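Side-chain contacts in PaxB (Photorhabdus luminescens, PDB 6EK4), which probably serves as one component of a two-component alpha-helical pore-forming toxin of the YaxAB kind, joining its partner to build membrane pores: residues Gln69-Gln74 and Lys120-Ser125; Leu82-Ile87 and Ser109-Asn114; Ser135-Val140 and Leu300-Leu305; Lys236-Ile241 and Tyr247-Asp252; Asn310-Gln315 and His334-Phe339. All coordinates share one frame; numbering follows the deposited sequence.

Contact 1: residues Gln69-Gln74 and Lys120-Ser125; sequences QTVLRQ and KGVIRS
Val71 and Val122 meet across the gap between two helices, and between them they account for most of the surface this contact buries. CG1 of Val71 meets CG1 of Val122 at 3.3 Å, the two branched side chains crossing at a slant. With CG1 anti to the backbone N (chi1 171°), CG2 of Val71 falls beside that N, and each methyl meets a different residue: CG1 Val122, CG2 Ser125. CG2 lies 3.7 Å from OG of Ser125, an apolar touch on a polar atom. The hydroxyl itself turns back to its own helix, where OG gives a weak hydrogen bond to the Gly121 carbonyl O at 3.5 Å. Leu72 adds a lighter touch from the flank, at about a right angle to Val122, with CD1 4.1 Å from Val122 CB. In the surrounding bundle, Val122 also packs on Leu316 of helix 247-321, and Leu72 on Leu340 of helix 326-348, so both sides of the contact are continued by other helices. The segment axes run antiparallel at 169° and approach to 9.9 Å, the layout of neighbouring helices in an elongated antiparallel helical bundle, here helices 42-73 and 101-141.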
# COMPACT_ATOMS: atom_id res chain seq x y z
N GLN A 69 22.55 -24.59 9.29
CA GLN A 69 22.58 -25.33 10.56
C GLN A 69 23.14 -26.73 10.34
O GLN A 69 24.02 -27.17 11.07
CB GLN A 69 21.20 -25.40 11.21
CG GLN A 69 20.84 -24.17 12.04
CD GLN A 69 19.54 -24.33 12.81
OE1 GLN A 69 19.34 -23.69 13.84
NE2 GLN A 69 18.65 -25.18 12.30
N THR A 70 22.62 -27.43 9.33
CA THR A 70 23.10 -28.77 8.98
C THR A 70 24.60 -28.78 8.71
O THR A 70 25.32 -29.66 9.20
CB THR A 70 22.37 -29.33 7.75
OG1 THR A 70 20.96 -29.35 7.99
CG2 THR A 70 22.85 -30.75 7.43
N VAL A 71 25.08 -27.80 7.94
CA VAL A 71 26.49 -27.73 7.55
C VAL A 71 27.40 -27.46 8.76
O VAL A 71 28.40 -28.15 8.95
CB VAL A 71 26.71 -26.64 6.47
CG1 VAL A 71 28.20 -26.41 6.22
CG2 VAL A 71 26.02 -27.03 5.17
N LEU A 72 27.04 -26.46 9.57
CA LEU A 72 27.84 -26.10 10.75
C LEU A 72 27.83 -27.18 11.84
O LEU A 72 28.81 -27.32 12.57
CB LEU A 72 27.37 -24.76 11.34
CG LEU A 72 28.05 -23.49 10.81
CD1 LEU A 72 28.23 -23.52 9.30
CD2 LEU A 72 27.26 -22.27 11.24
N ARG A 73 26.74 -27.93 11.94
CA ARG A 73 26.61 -28.98 12.96
C ARG A 73 27.46 -30.22 12.67
O ARG A 73 27.66 -31.05 13.56
CB ARG A 73 25.15 -29.39 13.13
CG ARG A 73 24.30 -28.37 13.87
CD ARG A 73 22.84 -28.78 14.04
NE ARG A 73 22.23 -29.34 12.83
CZ ARG A 73 20.92 -29.29 12.54
NH1 ARG A 73 20.49 -29.84 11.41
NH2 ARG A 73 20.05 -28.70 13.35
N GLN A 74 27.96 -30.36 11.44
CA GLN A 74 28.81 -31.49 11.07
C GLN A 74 30.25 -31.38 11.61
O GLN A 74 30.94 -32.39 11.74
CB GLN A 74 28.84 -31.68 9.55
CG GLN A 74 27.52 -32.13 8.97
CD GLN A 74 27.64 -32.64 7.54
OE1 GLN A 74 26.96 -32.15 6.64
NE2 GLN A 74 28.50 -33.63 7.34
N LYS A 120 36.80 -25.07 4.85
CA LYS A 120 36.69 -24.60 3.46
C LYS A 120 35.29 -24.89 2.91
O LYS A 120 34.70 -24.06 2.22
CB LYS A 120 37.73 -25.27 2.56
CG LYS A 120 39.08 -24.56 2.50
CD LYS A 120 39.93 -25.11 1.36
CE LYS A 120 41.32 -24.50 1.32
NZ LYS A 120 42.24 -25.10 2.32
N GLY A 121 34.77 -26.08 3.23
CA GLY A 121 33.47 -26.53 2.76
C GLY A 121 32.29 -25.73 3.28
O GLY A 121 31.38 -25.40 2.53
N VAL A 122 32.31 -25.41 4.58
CA VAL A 122 31.22 -24.63 5.18
C VAL A 122 31.26 -23.17 4.71
O VAL A 122 30.22 -22.52 4.64
CB VAL A 122 31.23 -24.69 6.73
CG1 VAL A 122 31.34 -26.13 7.22
CG2 VAL A 122 32.35 -23.84 7.32
N ILE A 123 32.45 -22.68 4.39
CA ILE A 123 32.62 -21.34 3.82
C ILE A 123 31.98 -21.27 2.43
O ILE A 123 31.34 -20.28 2.09
CB ILE A 123 34.11 -20.93 3.77
CG1 ILE A 123 34.62 -20.65 5.19
CG2 ILE A 123 34.31 -19.69 2.91
CD1 ILE A 123 36.13 -20.66 5.32
N ARG A 124 32.16 -22.33 1.64
CA ARG A 124 31.51 -22.41 0.33
C ARG A 124 29.99 -22.47 0.44
O ARG A 124 29.28 -21.93 -0.41
CB ARG A 124 32.03 -23.61 -0.47
CG ARG A 124 33.43 -23.42 -1.04
CD ARG A 124 33.73 -24.43 -2.13
NE ARG A 124 33.61 -25.81 -1.65
CZ ARG A 124 34.53 -26.46 -0.94
NH1 ARG A 124 35.68 -25.87 -0.59
NH2 ARG A 124 34.31 -27.71 -0.56
N SER A 125 29.49 -23.13 1.49
CA SER A 125 28.06 -23.17 1.76
C SER A 125 27.51 -21.80 2.16
O SER A 125 26.43 -21.41 1.73
CB SER A 125 27.73 -24.20 2.85
OG SER A 125 27.90 -25.52 2.37

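Contact 2: residues Leu82-Ile87 and Ser109-Asn114; sequences LTLTEI and SEHIRN
The His111 imidazole meets helix 80-90 with its rim: the OG1 of Thr83 and the CG of Leu84 both lie at the ring edge, near its plane, and the CB of Thr83 is in that plane. OG1 of Thr83 comes up at the CD2-NE2 side of the ring, 3.1 Å from His111 NE2 and equally close to CD2 of the same ring. Thr83 crosses the histidine side chain at about a right angle. Its chi1 of 51° sets OG1 between the backbone N and the carbonyl carbon, and from there the hydroxyl forms a hydrogen bond with the carbonyl O of Asp79, four residues earlier, just ahead of the helix.

Leu84 packs chiefly against the CB of the histidine, with its CG also at the ring edge. The two side chains slide past each other in opposite directions, so that CD2 of Leu84 rests 3.8 Å from His111 CB, while CG is 4.0 Å from that same carbon. Leu84 is buried; Arg108, three residues before His111 on the same helix, and Gln326 of helix 326-348 also touch it. The paired helices run in roughly opposite directions, and a ten-residue connection joins them. This is a helix-loop-helix hairpin, in which the short helix 80-90 folds back on the beginning of the long helix 101-141.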
# COMPACT_ATOMS: atom_id res chain seq x y z
N LEU A 82 38.86 -32.47 19.77
CA LEU A 82 39.27 -32.89 21.11
C LEU A 82 40.72 -33.37 21.12
O LEU A 82 41.49 -33.00 22.01
CB LEU A 82 38.34 -34.00 21.63
CG LEU A 82 38.04 -34.01 23.13
CD1 LEU A 82 37.16 -35.21 23.48
CD2 LEU A 82 39.31 -34.02 23.98
N THR A 83 41.10 -34.17 20.13
CA THR A 83 42.43 -34.78 20.10
C THR A 83 43.56 -33.80 19.81
O THR A 83 44.71 -34.07 20.15
CB THR A 83 42.49 -35.95 19.09
OG1 THR A 83 41.99 -35.52 17.82
CG2 THR A 83 41.67 -37.13 19.58
N LEU A 84 43.26 -32.66 19.18
CA LEU A 84 44.27 -31.62 18.95
C LEU A 84 44.65 -30.93 20.26
O LEU A 84 45.82 -30.60 20.47
CB LEU A 84 43.80 -30.58 17.93
CG LEU A 84 43.91 -30.97 16.45
CD1 LEU A 84 43.19 -29.96 15.57
CD2 LEU A 84 45.37 -31.10 16.03
N THR A 85 43.67 -30.69 21.13
CA THR A 85 43.94 -30.19 22.48
C THR A 85 44.75 -31.21 23.29
O THR A 85 45.66 -30.83 24.03
CB THR A 85 42.64 -29.85 23.26
OG1 THR A 85 41.54 -30.59 22.73
CG2 THR A 85 42.32 -28.36 23.17
N GLU A 86 44.42 -32.49 23.13
CA GLU A 86 45.15 -33.57 23.80
C GLU A 86 46.57 -33.73 23.25
O GLU A 86 47.49 -34.10 23.99
CB GLU A 86 44.39 -34.89 23.69
CG GLU A 86 43.09 -34.91 24.48
CD GLU A 86 42.31 -36.20 24.34
OE1 GLU A 86 42.57 -36.97 23.39
OE2 GLU A 86 41.43 -36.46 25.19
N ILE A 87 46.75 -33.47 21.95
CA ILE A 87 48.08 -33.48 21.34
C ILE A 87 48.92 -32.31 21.87
O ILE A 87 50.02 -32.52 22.37
CB ILE A 87 48.01 -33.43 19.79
CG1 ILE A 87 47.68 -34.82 19.24
CG2 ILE A 87 49.33 -32.95 19.19
CD1 ILE A 87 47.20 -34.82 17.80
N SER A 109 49.26 -32.45 11.96
CA SER A 109 49.26 -31.96 10.58
C SER A 109 48.19 -32.66 9.74
O SER A 109 47.63 -32.06 8.82
CB SER A 109 50.63 -32.15 9.93
OG SER A 109 51.59 -31.29 10.51
N GLU A 110 47.92 -33.92 10.06
CA GLU A 110 46.85 -34.67 9.40
C GLU A 110 45.48 -34.13 9.83
O GLU A 110 44.60 -33.92 8.99
CB GLU A 110 46.94 -36.16 9.76
CG GLU A 110 46.15 -37.08 8.85
CD GLU A 110 46.92 -37.48 7.60
OE1 GLU A 110 46.39 -37.29 6.48
OE2 GLU A 110 48.06 -37.99 7.73
N HIS A 111 45.32 -33.90 11.13
CA HIS A 111 44.09 -33.35 11.69
C HIS A 111 43.79 -31.95 11.15
O HIS A 111 42.65 -31.65 10.81
CB HIS A 111 44.18 -33.29 13.22
CG HIS A 111 43.95 -34.61 13.90
ND1 HIS A 111 44.23 -35.82 13.30
CD2 HIS A 111 43.49 -34.90 15.14
CE1 HIS A 111 43.94 -36.80 14.14
NE2 HIS A 111 43.49 -36.27 15.26
N ILE A 112 44.82 -31.11 11.09
CA ILE A 112 44.69 -29.74 10.59
C ILE A 112 44.29 -29.70 9.11
O ILE A 112 43.52 -28.84 8.70
CB ILE A 112 45.98 -28.93 10.83
CG1 ILE A 112 46.05 -28.50 12.30
CG2 ILE A 112 46.05 -27.69 9.94
CD1 ILE A 112 47.37 -27.89 12.72
N ARG A 113 44.81 -30.64 8.32
CA ARG A 113 44.49 -30.70 6.89
C ARG A 113 43.01 -31.07 6.68
O ARG A 113 42.38 -30.57 5.74
CB ARG A 113 45.40 -31.71 6.17
CG ARG A 113 45.73 -31.34 4.73
CD ARG A 113 46.76 -32.28 4.13
NE ARG A 113 47.98 -32.35 4.93
CZ ARG A 113 48.98 -33.20 4.71
NH1 ARG A 113 48.94 -34.06 3.69
NH2 ARG A 113 50.05 -33.18 5.51
N ASN A 114 42.48 -31.92 7.55
CA ASN A 114 41.06 -32.27 7.54
C ASN A 114 40.19 -31.13 8.07
O ASN A 114 39.07 -30.93 7.61
CB ASN A 114 40.80 -33.53 8.37
CG ASN A 114 41.49 -34.76 7.80
OD1 ASN A 114 41.63 -34.90 6.58
ND2 ASN A 114 41.91 -35.66 8.68

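Contact 3: residues Ser135-Val140 and Leu300-Leu305; sequences SRIADV and LQAAKL
Ile137 reaches Ala302 by its longer branch. With chi1 at -72°, CG1 is anti to the carbonyl carbon and beside the backbone N; a chi2 of 161° then stretches CD1 onward, away from its own helix and into the surface of the other. CG1 packs on the methyl of Ala302, 3.9 Å from its CB. CD1 goes past that methyl and settles against the peptide that links Ala302 to Ala303: it lies 3.7 Å from the Ala302 carbonyl O and 3.9 Å from the Ala303 N. The small alanines let the isoleucine come down to the main chain, so one side chain does nearly all the work from its side.

The same isoleucine also touches Leu299 and Glu306 of helix 247-321, while Ala302, which is buried, also touches Leu57 of helix 42-73. On another flank of segment 135-140, the NH1 of Arg136 forms a salt bridge to OD2 of Asp139 at 3.5 Å, a link within one helix that does not cross the contact. The two segments run in roughly opposite directions. The contact joins helices 101-141 and 247-321 within the antiparallel helical bundle of the toxin.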
# COMPACT_ATOMS: atom_id res chain seq x y z
N SER A 135 21.24 -12.56 -5.36
CA SER A 135 20.49 -12.71 -6.61
C SER A 135 19.00 -12.44 -6.41
O SER A 135 18.33 -11.92 -7.31
CB SER A 135 20.68 -14.11 -7.20
OG SER A 135 22.02 -14.29 -7.64
N ARG A 136 18.48 -12.80 -5.24
CA ARG A 136 17.08 -12.54 -4.90
C ARG A 136 16.84 -11.05 -4.68
O ARG A 136 15.85 -10.50 -5.16
CB ARG A 136 16.68 -13.32 -3.65
CG ARG A 136 16.72 -14.83 -3.82
CD ARG A 136 15.54 -15.35 -4.63
NE ARG A 136 15.83 -16.64 -5.25
CZ ARG A 136 16.51 -16.80 -6.39
NH1 ARG A 136 16.99 -15.76 -7.07
NH2 ARG A 136 16.71 -18.03 -6.86
N ILE A 137 17.75 -10.41 -3.94
CA ILE A 137 17.70 -8.97 -3.70
C ILE A 137 17.73 -8.19 -5.02
O ILE A 137 17.02 -7.20 -5.18
CB ILE A 137 18.86 -8.51 -2.78
CG1 ILE A 137 18.61 -8.99 -1.34
CG2 ILE A 137 19.03 -6.99 -2.79
CD1 ILE A 137 19.85 -8.99 -0.47
N ALA A 138 18.56 -8.64 -5.95
CA ALA A 138 18.67 -8.00 -7.26
C ALA A 138 17.36 -8.09 -8.04
O ALA A 138 16.91 -7.11 -8.64
CB ALA A 138 19.80 -8.61 -8.07
N ASP A 139 16.74 -9.27 -8.01
CA ASP A 139 15.50 -9.52 -8.75
C ASP A 139 14.34 -8.63 -8.30
O ASP A 139 13.61 -8.08 -9.13
CB ASP A 139 15.09 -11.00 -8.65
CG ASP A 139 15.94 -11.91 -9.53
OD1 ASP A 139 16.50 -11.44 -10.54
OD2 ASP A 139 16.03 -13.12 -9.21
N VAL A 140 14.16 -8.50 -6.98
CA VAL A 140 13.06 -7.70 -6.43
C VAL A 140 13.29 -6.19 -6.60
O VAL A 140 12.36 -5.45 -6.89
CB VAL A 140 12.76 -8.01 -4.94
CG1 VAL A 140 12.46 -9.49 -4.75
CG2 VAL A 140 13.90 -7.57 -4.03
N LEU A 300 15.89 -4.50 3.60
CA LEU A 300 16.72 -4.20 4.78
C LEU A 300 17.03 -5.48 5.56
O LEU A 300 18.17 -5.70 5.97
CB LEU A 300 16.04 -3.18 5.70
CG LEU A 300 16.39 -1.70 5.53
CD1 LEU A 300 16.61 -1.30 4.07
CD2 LEU A 300 15.32 -0.83 6.17
N GLN A 301 16.01 -6.31 5.77
CA GLN A 301 16.17 -7.59 6.45
C GLN A 301 16.91 -8.59 5.56
O GLN A 301 17.70 -9.40 6.05
CB GLN A 301 14.81 -8.16 6.85
CG GLN A 301 13.99 -7.28 7.78
CD GLN A 301 14.66 -7.03 9.12
OE1 GLN A 301 15.43 -7.86 9.60
NE2 GLN A 301 14.35 -5.90 9.73
N ALA A 302 16.64 -8.53 4.26
CA ALA A 302 17.28 -9.43 3.29
C ALA A 302 18.77 -9.14 3.14
O ALA A 302 19.58 -10.07 3.03
CB ALA A 302 16.60 -9.31 1.93
N ALA A 303 19.13 -7.86 3.14
CA ALA A 303 20.53 -7.45 3.03
C ALA A 303 21.34 -7.88 4.25
O ALA A 303 22.53 -8.19 4.13
CB ALA A 303 20.63 -5.94 2.83
N LYS A 304 20.70 -7.89 5.42
CA LYS A 304 21.36 -8.31 6.66
C LYS A 304 21.65 -9.82 6.69
O LYS A 304 22.60 -10.26 7.33
CB LYS A 304 20.53 -7.91 7.88
CG LYS A 304 20.53 -6.41 8.15
CD LYS A 304 19.56 -6.04 9.27
CE LYS A 304 19.49 -4.54 9.47
NZ LYS A 304 18.62 -4.17 10.62
N LEU A 305 20.82 -10.61 6.00
CA LEU A 305 21.07 -12.05 5.85
C LEU A 305 22.29 -12.30 4.97
O LEU A 305 23.15 -13.10 5.32
CB LEU A 305 19.84 -12.75 5.25
CG LEU A 305 18.60 -12.85 6.15
CD1 LEU A 305 17.37 -13.18 5.32
CD2 LEU A 305 18.80 -13.88 7.25

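Contact 4: residues Lys236-Ile241 and Tyr247-Asp252; sequences KILGNI and YIELAD
Leu238 points at the neighbouring helix and divides its two methyls between Glu249 and Asp252, in a helix-loop-helix turn where helix 217-237 ends and the very long helix 247-321 begins. It crosses both acidic side chains obliquely. The CD1 branch goes to the earlier position, where it lies 3.7 Å from Glu249 CB and 3.4 Å from the carbonyl O of the same residue, so it meets the base of the glutamate and the main chain. The glutamate chain, extended beyond CG, leads its carboxylate off from the leucine methyl. Asp252, three residues further on, behaves differently: its chi1 of -177° puts CG anti to the backbone N, and the end of the side chain comes nearer to Leu238 than its start suggests.

Gly239 follows directly, with a positive phi of 74°, and takes the chain out of the helix. In the turn, Asn240 OD1 accepts hydrogen bonds from the backbone N of Ser242 and of Lys243, the first of these closing an Asx turn. Leu245 in the connection and Ala253 of the long helix also touch Leu238, and the other side of the long helix packs on helix 149-193 through Leu250. The contact lies at the surface, and both leucine methyls border oxygen: besides CD1 at the Glu249 carbonyl, CD2 of Leu238 stands 3.6 Å from OD2 of Asp252.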
# COMPACT_ATOMS: atom_id res chain seq x y z
N LYS A 236 -38.96 36.20 -14.85
CA LYS A 236 -37.51 36.29 -15.07
C LYS A 236 -36.99 35.15 -15.94
O LYS A 236 -36.06 35.35 -16.73
CB LYS A 236 -36.78 36.30 -13.72
CG LYS A 236 -35.30 36.63 -13.81
CD LYS A 236 -34.71 36.90 -12.43
CE LYS A 236 -33.22 37.20 -12.49
NZ LYS A 236 -32.41 36.00 -12.85
N ILE A 237 -37.59 33.97 -15.80
CA ILE A 237 -37.19 32.79 -16.58
C ILE A 237 -37.62 32.92 -18.05
O ILE A 237 -36.87 32.55 -18.95
CB ILE A 237 -37.79 31.50 -15.97
CG1 ILE A 237 -37.20 31.25 -14.58
CG2 ILE A 237 -37.53 30.30 -16.87
CD1 ILE A 237 -38.08 30.41 -13.68
N LEU A 238 -38.83 33.44 -18.28
CA LEU A 238 -39.37 33.59 -19.63
C LEU A 238 -38.91 34.87 -20.33
O LEU A 238 -39.27 35.11 -21.48
CB LEU A 238 -40.90 33.55 -19.59
CG LEU A 238 -41.54 32.30 -18.99
CD1 LEU A 238 -43.03 32.51 -18.81
CD2 LEU A 238 -41.27 31.08 -19.86
N GLY A 239 -38.12 35.69 -19.63
CA GLY A 239 -37.64 36.96 -20.19
C GLY A 239 -38.73 38.02 -20.26
O GLY A 239 -38.75 38.82 -21.19
N ASN A 240 -39.62 38.02 -19.26
CA ASN A 240 -40.73 38.96 -19.20
C ASN A 240 -40.41 40.10 -18.23
O ASN A 240 -40.43 39.92 -17.02
CB ASN A 240 -42.01 38.23 -18.78
CG ASN A 240 -43.25 39.12 -18.85
OD1 ASN A 240 -43.22 40.22 -19.40
ND2 ASN A 240 -44.35 38.63 -18.29
N ILE A 241 -40.12 41.27 -18.79
CA ILE A 241 -39.85 42.48 -18.00
C ILE A 241 -40.82 43.60 -18.37
O ILE A 241 -40.54 44.78 -18.14
CB ILE A 241 -38.38 42.95 -18.17
CG1 ILE A 241 -38.04 43.26 -19.64
CG2 ILE A 241 -37.43 41.89 -17.63
CD1 ILE A 241 -38.14 44.73 -20.02
N TYR A 247 -51.42 32.04 -16.94
CA TYR A 247 -51.36 30.81 -16.14
C TYR A 247 -50.57 29.72 -16.86
O TYR A 247 -49.76 29.04 -16.25
CB TYR A 247 -52.77 30.31 -15.81
CG TYR A 247 -53.62 31.31 -15.05
CD1 TYR A 247 -53.34 31.63 -13.73
CD2 TYR A 247 -54.70 31.93 -15.66
CE1 TYR A 247 -54.11 32.55 -13.03
CE2 TYR A 247 -55.48 32.85 -14.98
CZ TYR A 247 -55.18 33.15 -13.67
OH TYR A 247 -55.95 34.07 -12.99
N ILE A 248 -50.81 29.58 -18.16
CA ILE A 248 -50.06 28.62 -18.99
C ILE A 248 -48.57 28.95 -19.04
O ILE A 248 -47.74 28.05 -19.15
CB ILE A 248 -50.62 28.51 -20.43
CG1 ILE A 248 -50.52 29.85 -21.18
CG2 ILE A 248 -52.06 28.02 -20.41
CD1 ILE A 248 -49.34 29.95 -22.12
N GLU A 249 -48.24 30.24 -18.95
CA GLU A 249 -46.84 30.68 -18.93
C GLU A 249 -46.17 30.34 -17.59
O GLU A 249 -44.97 30.08 -17.54
CB GLU A 249 -46.74 32.18 -19.21
CG GLU A 249 -47.12 32.54 -20.65
CD GLU A 249 -47.20 34.04 -20.89
OE1 GLU A 249 -46.65 34.82 -20.09
OE2 GLU A 249 -47.82 34.44 -21.91
N LEU A 250 -46.95 30.33 -16.51
CA LEU A 250 -46.47 29.90 -15.20
C LEU A 250 -46.07 28.42 -15.22
O LEU A 250 -45.02 28.05 -14.70
CB LEU A 250 -47.53 30.15 -14.13
CG LEU A 250 -47.12 29.99 -12.66
CD1 LEU A 250 -46.11 31.06 -12.26
CD2 LEU A 250 -48.34 30.05 -11.75
N ALA A 251 -46.92 27.60 -15.84
CA ALA A 251 -46.64 26.17 -16.01
C ALA A 251 -45.48 25.94 -16.98
O ALA A 251 -44.68 25.02 -16.80
CB ALA A 251 -47.88 25.44 -16.48
N ASP A 252 -45.42 26.77 -18.02
CA ASP A 252 -44.32 26.74 -18.99
C ASP A 252 -42.98 27.09 -18.32
O ASP A 252 -41.95 26.51 -18.66
CB ASP A 252 -44.61 27.70 -20.14
CG ASP A 252 -43.54 27.67 -21.23
OD1 ASP A 252 -42.99 26.59 -21.51
OD2 ASP A 252 -43.25 28.75 -21.80

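Contact 5: residues Asn310-Gln315 and His334-Phe339; sequences NIFAKQ and HKQLDF
Gln336 lies flat on one face of the Phe312 ring. With CG anti to the carbonyl carbon (chi1 -75°) and an extended chain beyond, it spans the ring. Its CG is 3.4 Å from the ring centroid and only 11° off the normal, a CH-pi contact, and its amide plane is 12° from the ring plane, so amide and phenyl are stacked as the two side chains pass in opposite directions.

Hydrogen bonding uses the end of that same extended chain. NE2 of Gln336 gives two weak bonds: one to the carbonyl O of Phe312 at 3.1 Å, bent, and one to OE1 of Gln315 at 3.4 Å, nearly straight. OE1 of Gln315 has a further partner in the hydroxyl of Tyr14. All this sits between neighbouring antiparallel helices of the bundle, 247-321 and 326-348, whose segment axes are 11.5 Å apart.

Phe312 and Phe339 form an aromatic pair that meets obliquely, with centroids 5.4 Å apart and CZ of Phe312 3.4 Å from CD2 of Phe339; Phe339 also packs on Trp309 and Ile17.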
# COMPACT_ATOMS: atom_id res chain seq x y z
N ASN A 310 28.25 -13.58 4.70
CA ASN A 310 29.57 -13.12 4.29
C ASN A 310 30.48 -12.81 5.48
O ASN A 310 31.70 -13.00 5.41
CB ASN A 310 29.47 -11.89 3.37
CG ASN A 310 29.13 -12.26 1.94
OD1 ASN A 310 29.51 -13.32 1.44
ND2 ASN A 310 28.41 -11.37 1.26
N ILE A 311 29.89 -12.34 6.58
CA ILE A 311 30.61 -12.17 7.84
C ILE A 311 31.00 -13.54 8.40
O ILE A 311 32.16 -13.75 8.78
CB ILE A 311 29.76 -11.40 8.88
CG1 ILE A 311 29.76 -9.90 8.54
CG2 ILE A 311 30.30 -11.60 10.30
CD1 ILE A 311 28.73 -9.09 9.30
N PHE A 312 30.04 -14.46 8.43
CA PHE A 312 30.28 -15.84 8.89
C PHE A 312 31.40 -16.52 8.11
O PHE A 312 32.23 -17.22 8.69
CB PHE A 312 28.99 -16.67 8.73
CG PHE A 312 28.02 -16.53 9.88
CD1 PHE A 312 27.92 -15.36 10.62
CD2 PHE A 312 27.16 -17.58 10.19
CE1 PHE A 312 27.01 -15.25 11.65
CE2 PHE A 312 26.25 -17.48 11.22
CZ PHE A 312 26.17 -16.31 11.96
N ALA A 313 31.43 -16.30 6.79
CA ALA A 313 32.43 -16.91 5.92
C ALA A 313 33.83 -16.38 6.20
O ALA A 313 34.77 -17.16 6.40
CB ALA A 313 32.06 -16.69 4.46
N LYS A 314 33.97 -15.06 6.22
CA LYS A 314 35.27 -14.42 6.44
C LYS A 314 35.78 -14.62 7.87
O LYS A 314 36.99 -14.58 8.11
CB LYS A 314 35.18 -12.92 6.11
CG LYS A 314 36.51 -12.19 6.13
CD LYS A 314 36.53 -11.05 5.12
CE LYS A 314 37.61 -10.02 5.44
NZ LYS A 314 37.16 -9.03 6.45
N GLN A 315 34.87 -14.84 8.81
CA GLN A 315 35.24 -15.11 10.20
C GLN A 315 35.93 -16.48 10.32
O GLN A 315 36.93 -16.62 11.02
CB GLN A 315 34.00 -15.07 11.10
CG GLN A 315 34.29 -15.00 12.59
CD GLN A 315 33.04 -14.77 13.42
OE1 GLN A 315 31.94 -15.15 13.02
NE2 GLN A 315 33.21 -14.13 14.57
N HIS A 334 29.82 -22.14 17.55
CA HIS A 334 28.72 -22.06 18.52
C HIS A 334 28.04 -20.69 18.54
O HIS A 334 26.84 -20.59 18.80
CB HIS A 334 29.19 -22.45 19.92
CG HIS A 334 29.23 -23.93 20.15
ND1 HIS A 334 30.29 -24.72 19.75
CD2 HIS A 334 28.34 -24.77 20.73
CE1 HIS A 334 30.06 -25.97 20.07
NE2 HIS A 334 28.88 -26.04 20.66
N LYS A 335 28.81 -19.63 18.26
CA LYS A 335 28.25 -18.28 18.16
C LYS A 335 27.42 -18.16 16.88
O LYS A 335 26.33 -17.58 16.90
CB LYS A 335 29.37 -17.23 18.18
CG LYS A 335 28.91 -15.86 18.64
CD LYS A 335 29.95 -14.79 18.34
CE LYS A 335 29.46 -13.41 18.75
NZ LYS A 335 30.35 -12.33 18.25
N GLN A 336 27.95 -18.70 15.79
CA GLN A 336 27.23 -18.75 14.51
C GLN A 336 25.99 -19.64 14.59
O GLN A 336 24.97 -19.33 13.97
CB GLN A 336 28.15 -19.25 13.39
CG GLN A 336 29.15 -18.22 12.91
CD GLN A 336 29.97 -18.71 11.73
OE1 GLN A 336 29.67 -19.74 11.12
NE2 GLN A 336 31.02 -17.97 11.39
N LEU A 337 26.08 -20.73 15.34
CA LEU A 337 24.93 -21.63 15.52
C LEU A 337 23.84 -20.99 16.37
O LEU A 337 22.66 -21.09 16.03
CB LEU A 337 25.38 -22.96 16.14
CG LEU A 337 26.01 -23.96 15.17
CD1 LEU A 337 26.62 -25.13 15.93
CD2 LEU A 337 24.99 -24.46 14.15
N ASP A 338 24.22 -20.33 17.47
CA ASP A 338 23.27 -19.61 18.32
C ASP A 338 22.51 -18.54 17.53
O ASP A 338 21.33 -18.29 17.79
CB ASP A 338 23.98 -18.95 19.51
CG ASP A 338 24.36 -19.95 20.59
OD1 ASP A 338 24.18 -21.18 20.39
OD2 ASP A 338 24.85 -19.51 21.65
N PHE A 339 23.19 -17.90 16.58
CA PHE A 339 22.56 -16.93 15.69
C PHE A 339 21.51 -17.58 14.80
O PHE A 339 20.44 -17.01 14.58
CB PHE A 339 23.63 -16.24 14.83
CG PHE A 339 23.07 -15.25 13.85
CD1 PHE A 339 22.67 -13.99 14.26
CD2 PHE A 339 22.94 -15.59 12.50
CE1 PHE A 339 22.15 -13.08 13.36
CE2 PHE A 339 22.42 -14.68 11.59
CZ PHE A 339 22.03 -13.42 12.02

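Overall arrangement
Four of the five contacts lie in one helical bundle, and contact 4 sits far off at the opposite end of the rod-like chain, its centre 76 to 114 Å from the others. Helix 101-141 runs through contacts 1, 2 and 3, and helix 247-321 through contacts 3, 4 and 5, so this long helix runs from contact 4 into the bundle. Contacts 1 and 5 have centres 10 Å apart and touch, with Leu72 against Gln336 and Leu337. Along the chain contact 2 is nested inside contact 1, and contact 4 inside contact 3, while contact 5 closes last. Distant parts of the sequence thus make one elongated, all-helical body, consistent with an alpha-helical pore-forming toxin.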